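Side-chain contacts in copper-containing nitrite reductase (Thermus scotoductus, PDB 6HBE), which probably reduces nitrite to nitric oxide with electrons delivered by a cytochrome c, working as a copper-dependent homotrimer: residues 24-29 with 51-56; 347-352 with 361-366. All blocks are in the same frame, centred on the assembly; numbering follows the deposited sequence.

Followed from the N terminus, the chain first runs through strand 21-36, turns back along strand 39-46 and reaches segment 51-56, where contact 1 closes a loop and brings the two sheets of the first cupredoxin-like domain face to face. Some 290 residues later, after the sheets between residues 154 and 282, contact 2 closes a much shorter loop, with 349-353 and 362-366 joined by a connection that holds the short strand 358-359. The two loops follow one another in series, neither nesting nor crossing. Contact 2 belongs to the plastocyanin/azurin-like domain, and its nearest atoms lie about 17 Å from those of contact 1.

Contact 1: residues 24-29 with 51-56; sequences FTLEAR and PGPMLV
The ring of Phe-24 lies with one face on Leu-55: CB of Leu-55 stands 4.0 Å from the ring centroid and only 9° off the normal, a CH-pi contact over the middle of the ring. At the edge, close to the ring plane, the carbonyl oxygen of Val-56 comes to 3.9 Å from Phe-24 CZ. The leucine covers more than the centre, because its CD2 methyl reaches back toward the root of the ring and sits 3.7 Å from Phe-24 CD1. The leucine and the phenylalanine run alongside each other, pointing opposite ways. What sends the ring along this path is its first torsion, which sets CG trans to the carbonyl carbon (chi1 -57°). With an alanine here, Leu-55 CB and CD2 would probably lose the aromatic face they lie against, and a gap would open between the two sheets. Two residues along the strand the contact thins out: Leu-26 sends CD2 to the ring of Pro-53, where CG is 4.2 Å away, and Phe-46 of strand 39-46 also packs on Leu-26. No hydrogen bond joins the two segments, as expected where two sheets of a beta sandwich meet through side chains. Segment 24-29 is hydrogen-bonded through its backbone to strand 62-69, whose Val-63 also touches the Phe-24 ring. Facing it, strand 55-58 is at the margin of the sheet that continues through 131-137 and 109-114, and Tyr-113 OH from the last of these hydrogen-bonds the carbonyl oxygen of Pro-53.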
# COMPACT_ATOMS: atom_id res chain seq x y z
N PHE C 24 -9.87 -35.09 -4.66
CA PHE C 24 -9.50 -34.05 -5.59
C PHE C 24 -8.06 -34.22 -6.05
O PHE C 24 -7.18 -34.55 -5.23
CB PHE C 24 -9.66 -32.65 -4.94
CG PHE C 24 -11.05 -32.36 -4.42
CD1 PHE C 24 -12.09 -32.01 -5.28
CD2 PHE C 24 -11.33 -32.47 -3.06
CE1 PHE C 24 -13.36 -31.73 -4.79
CE2 PHE C 24 -12.60 -32.21 -2.56
CZ PHE C 24 -13.62 -31.84 -3.43
N THR C 25 -7.81 -33.93 -7.33
CA THR C 25 -6.48 -34.01 -7.90
C THR C 25 -5.99 -32.62 -8.35
O THR C 25 -6.66 -31.95 -9.13
CB THR C 25 -6.40 -35.01 -9.07
OG1 THR C 25 -6.84 -36.30 -8.60
CG2 THR C 25 -4.95 -35.14 -9.56
N LEU C 26 -4.86 -32.17 -7.80
CA LEU C 26 -4.20 -30.94 -8.24
C LEU C 26 -2.88 -31.23 -8.95
O LEU C 26 -2.05 -31.99 -8.41
CB LEU C 26 -3.96 -30.00 -7.04
CG LEU C 26 -5.22 -29.52 -6.30
CD1 LEU C 26 -4.87 -28.76 -5.04
CD2 LEU C 26 -6.10 -28.66 -7.21
N GLU C 27 -2.66 -30.60 -10.10
CA GLU C 27 -1.50 -30.80 -10.92
C GLU C 27 -0.68 -29.51 -11.10
O GLU C 27 -1.09 -28.61 -11.85
CB GLU C 27 -1.91 -31.38 -12.29
CG GLU C 27 -2.66 -32.71 -12.17
CD GLU C 27 -2.84 -33.42 -13.51
OE1 GLU C 27 -2.93 -32.74 -14.55
OE2 GLU C 27 -2.88 -34.68 -13.51
N ALA C 28 0.47 -29.44 -10.44
CA ALA C 28 1.35 -28.27 -10.55
C ALA C 28 2.04 -28.20 -11.91
O ALA C 28 2.63 -29.21 -12.37
CB ALA C 28 2.38 -28.24 -9.41
N ARG C 29 1.98 -27.03 -12.55
CA ARG C 29 2.60 -26.80 -13.87
C ARG C 29 2.99 -25.35 -14.15
O ARG C 29 2.64 -24.46 -13.40
CB ARG C 29 1.68 -27.29 -14.97
CG ARG C 29 0.23 -26.94 -14.78
CD ARG C 29 -0.63 -27.94 -15.52
NE ARG C 29 -0.30 -27.93 -16.93
CZ ARG C 29 -0.92 -28.65 -17.86
NH1 ARG C 29 -1.95 -29.44 -17.56
NH2 ARG C 29 -0.51 -28.53 -19.12
N PRO C 51 -7.37 -18.31 -11.15
CA PRO C 51 -7.24 -19.28 -10.06
C PRO C 51 -7.49 -20.73 -10.47
O PRO C 51 -8.15 -21.00 -11.50
CB PRO C 51 -8.32 -18.85 -9.07
CG PRO C 51 -9.26 -17.97 -9.83
CD PRO C 51 -8.43 -17.32 -10.89
N GLY C 52 -6.96 -21.65 -9.67
CA GLY C 52 -7.05 -23.07 -9.96
C GLY C 52 -8.43 -23.69 -9.72
O GLY C 52 -9.39 -22.97 -9.43
N PRO C 53 -8.53 -25.02 -9.83
CA PRO C 53 -9.78 -25.75 -9.58
C PRO C 53 -10.41 -25.38 -8.25
O PRO C 53 -9.71 -25.31 -7.26
CB PRO C 53 -9.31 -27.22 -9.56
CG PRO C 53 -8.19 -27.22 -10.53
CD PRO C 53 -7.44 -25.96 -10.17
N MET C 54 -11.70 -25.13 -8.25
CA MET C 54 -12.45 -24.83 -7.03
C MET C 54 -12.96 -26.11 -6.43
O MET C 54 -13.62 -26.89 -7.14
CB MET C 54 -13.63 -23.88 -7.35
CG MET C 54 -14.45 -23.52 -6.11
SD MET C 54 -15.88 -22.45 -6.45
CE MET C 54 -17.05 -23.65 -7.11
N LEU C 55 -12.69 -26.33 -5.13
CA LEU C 55 -13.11 -27.52 -4.40
C LEU C 55 -14.21 -27.18 -3.43
O LEU C 55 -14.10 -26.18 -2.71
CB LEU C 55 -11.92 -28.12 -3.63
CG LEU C 55 -10.55 -28.06 -4.31
CD1 LEU C 55 -9.46 -28.68 -3.41
CD2 LEU C 55 -10.54 -28.71 -5.69
N VAL C 56 -15.29 -27.96 -3.40
CA VAL C 56 -16.39 -27.73 -2.47
C VAL C 56 -16.73 -29.04 -1.76
O VAL C 56 -16.97 -30.06 -2.41
CB VAL C 56 -17.67 -27.23 -3.21
CG1 VAL C 56 -18.81 -27.02 -2.22
CG2 VAL C 56 -17.37 -25.94 -3.97

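Contact 2: residues 347-352 with 361-366; sequences LPVTVQ and KVLEIP
Val-349 and Leu-363 meet between the two sheets of a cupredoxin beta sandwich, the plastocyanin/azurin-like domain of this three-domain reductase. Both methyls of Leu-363 are used. CD1 lies 3.8 Å from Val-349 CG1, while CD2 touches Val-351 CG2 at 3.6 Å, so the fork of the leucine spans two valines that are neighbours on the same side of their strand. Extending CG opposite the backbone N (chi1 -179°) carries that fork across to them. The valines answer with different branches: Val-349 offers the methyl trans to its own N, Val-351 the one trans to its carbonyl carbon. Ile-365 adds a looser touch, its CG2 4.4 Å from Val-349 CG1. Strands 349-352 and 362-366 run nearly antiparallel, at 165°, yet their axes stay 9.6 Å apart, too far for backbone pairing, and every touch is apolar. Next to 349-353 in its sheet, strand 370-375 lays Val-371 and Phe-373 against Val-351; next to 362-366, strand 435-443 puts Val-440 on Ile-365. The other side of strand 362-366 carries Glu-364, whose carboxylate is held by salt bridges to Arg-326 and Arg-439, and Leu-347 of the third subunit packs on this glutamate. Back at the centre, Leu-363 CD2 reaches both valines, lying 4.0 Å from Val-349 CG1 as well.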
# COMPACT_ATOMS: atom_id res chain seq x y z
N LEU C 347 30.70 5.10 -11.01
CA LEU C 347 29.75 4.37 -10.15
C LEU C 347 29.36 3.09 -10.88
O LEU C 347 29.09 3.13 -12.08
CB LEU C 347 28.52 5.24 -9.84
CG LEU C 347 28.72 6.37 -8.83
CD1 LEU C 347 27.47 7.26 -8.79
CD2 LEU C 347 29.05 5.82 -7.44
N PRO C 348 29.29 1.95 -10.18
CA PRO C 348 28.82 0.74 -10.86
C PRO C 348 27.33 0.84 -11.26
O PRO C 348 26.60 1.68 -10.72
CB PRO C 348 29.03 -0.34 -9.82
CG PRO C 348 28.89 0.35 -8.53
CD PRO C 348 29.41 1.75 -8.73
N VAL C 349 26.92 0.03 -12.23
CA VAL C 349 25.53 -0.05 -12.67
C VAL C 349 24.93 -1.27 -11.98
O VAL C 349 25.46 -2.37 -12.06
CB VAL C 349 25.46 -0.12 -14.21
CG1 VAL C 349 24.03 -0.28 -14.70
CG2 VAL C 349 26.09 1.14 -14.82
N THR C 350 23.84 -1.06 -11.24
CA THR C 350 23.25 -2.12 -10.41
C THR C 350 22.27 -3.04 -11.17
O THR C 350 21.36 -2.56 -11.87
CB THR C 350 22.54 -1.51 -9.19
OG1 THR C 350 23.48 -0.76 -8.41
CG2 THR C 350 21.96 -2.57 -8.28
N VAL C 351 22.43 -4.35 -11.02
CA VAL C 351 21.38 -5.30 -11.36
C VAL C 351 20.95 -6.01 -10.09
O VAL C 351 21.76 -6.68 -9.44
CB VAL C 351 21.81 -6.31 -12.44
CG1 VAL C 351 20.69 -7.33 -12.71
CG2 VAL C 351 22.16 -5.57 -13.72
N GLN C 352 19.67 -5.84 -9.72
CA GLN C 352 19.13 -6.51 -8.52
C GLN C 352 18.57 -7.88 -8.85
O GLN C 352 17.89 -8.04 -9.86
CB GLN C 352 17.99 -5.67 -7.91
CG GLN C 352 18.37 -4.29 -7.47
CD GLN C 352 17.22 -3.55 -6.78
OE1 GLN C 352 16.06 -3.77 -7.10
NE2 GLN C 352 17.55 -2.69 -5.84
N LYS C 361 15.34 -6.03 -16.31
CA LYS C 361 15.34 -7.26 -17.11
C LYS C 361 16.37 -7.23 -18.28
O LYS C 361 17.01 -8.26 -18.57
CB LYS C 361 13.95 -7.56 -17.67
CG LYS C 361 12.90 -7.95 -16.62
CD LYS C 361 11.50 -8.05 -17.21
CE LYS C 361 10.40 -8.40 -16.18
NZ LYS C 361 10.71 -9.63 -15.39
N VAL C 362 16.48 -6.08 -18.92
CA VAL C 362 17.39 -5.85 -20.05
C VAL C 362 18.22 -4.60 -19.77
O VAL C 362 17.67 -3.52 -19.55
CB VAL C 362 16.63 -5.64 -21.37
CG1 VAL C 362 17.60 -5.49 -22.56
CG2 VAL C 362 15.64 -6.74 -21.62
N LEU C 363 19.55 -4.76 -19.81
CA LEU C 363 20.49 -3.66 -19.53
C LEU C 363 21.43 -3.50 -20.74
O LEU C 363 22.01 -4.50 -21.21
CB LEU C 363 21.27 -4.00 -18.26
CG LEU C 363 22.30 -3.00 -17.74
CD1 LEU C 363 21.68 -1.69 -17.27
CD2 LEU C 363 23.09 -3.62 -16.61
N GLU C 364 21.57 -2.26 -21.21
CA GLU C 364 22.46 -1.88 -22.32
C GLU C 364 23.48 -0.85 -21.81
O GLU C 364 23.12 0.28 -21.45
CB GLU C 364 21.66 -1.35 -23.51
CG GLU C 364 20.66 -2.37 -24.04
CD GLU C 364 19.87 -1.93 -25.25
OE1 GLU C 364 19.66 -0.71 -25.45
OE2 GLU C 364 19.40 -2.82 -26.00
N ILE C 365 24.76 -1.26 -21.74
CA ILE C 365 25.86 -0.47 -21.18
C ILE C 365 26.98 -0.25 -22.22
O ILE C 365 27.17 -1.10 -23.10
CB ILE C 365 26.49 -1.12 -19.93
CG1 ILE C 365 26.76 -2.61 -20.15
CG2 ILE C 365 25.58 -0.96 -18.71
CD1 ILE C 365 27.63 -3.24 -19.10
N PRO C 366 27.69 0.90 -22.14
CA PRO C 366 28.88 1.11 -23.00
C PRO C 366 30.10 0.34 -22.50
O PRO C 366 30.24 0.10 -21.29
CB PRO C 366 29.12 2.62 -22.90
CG PRO C 366 28.60 2.98 -21.53
CD PRO C 366 27.42 2.07 -21.28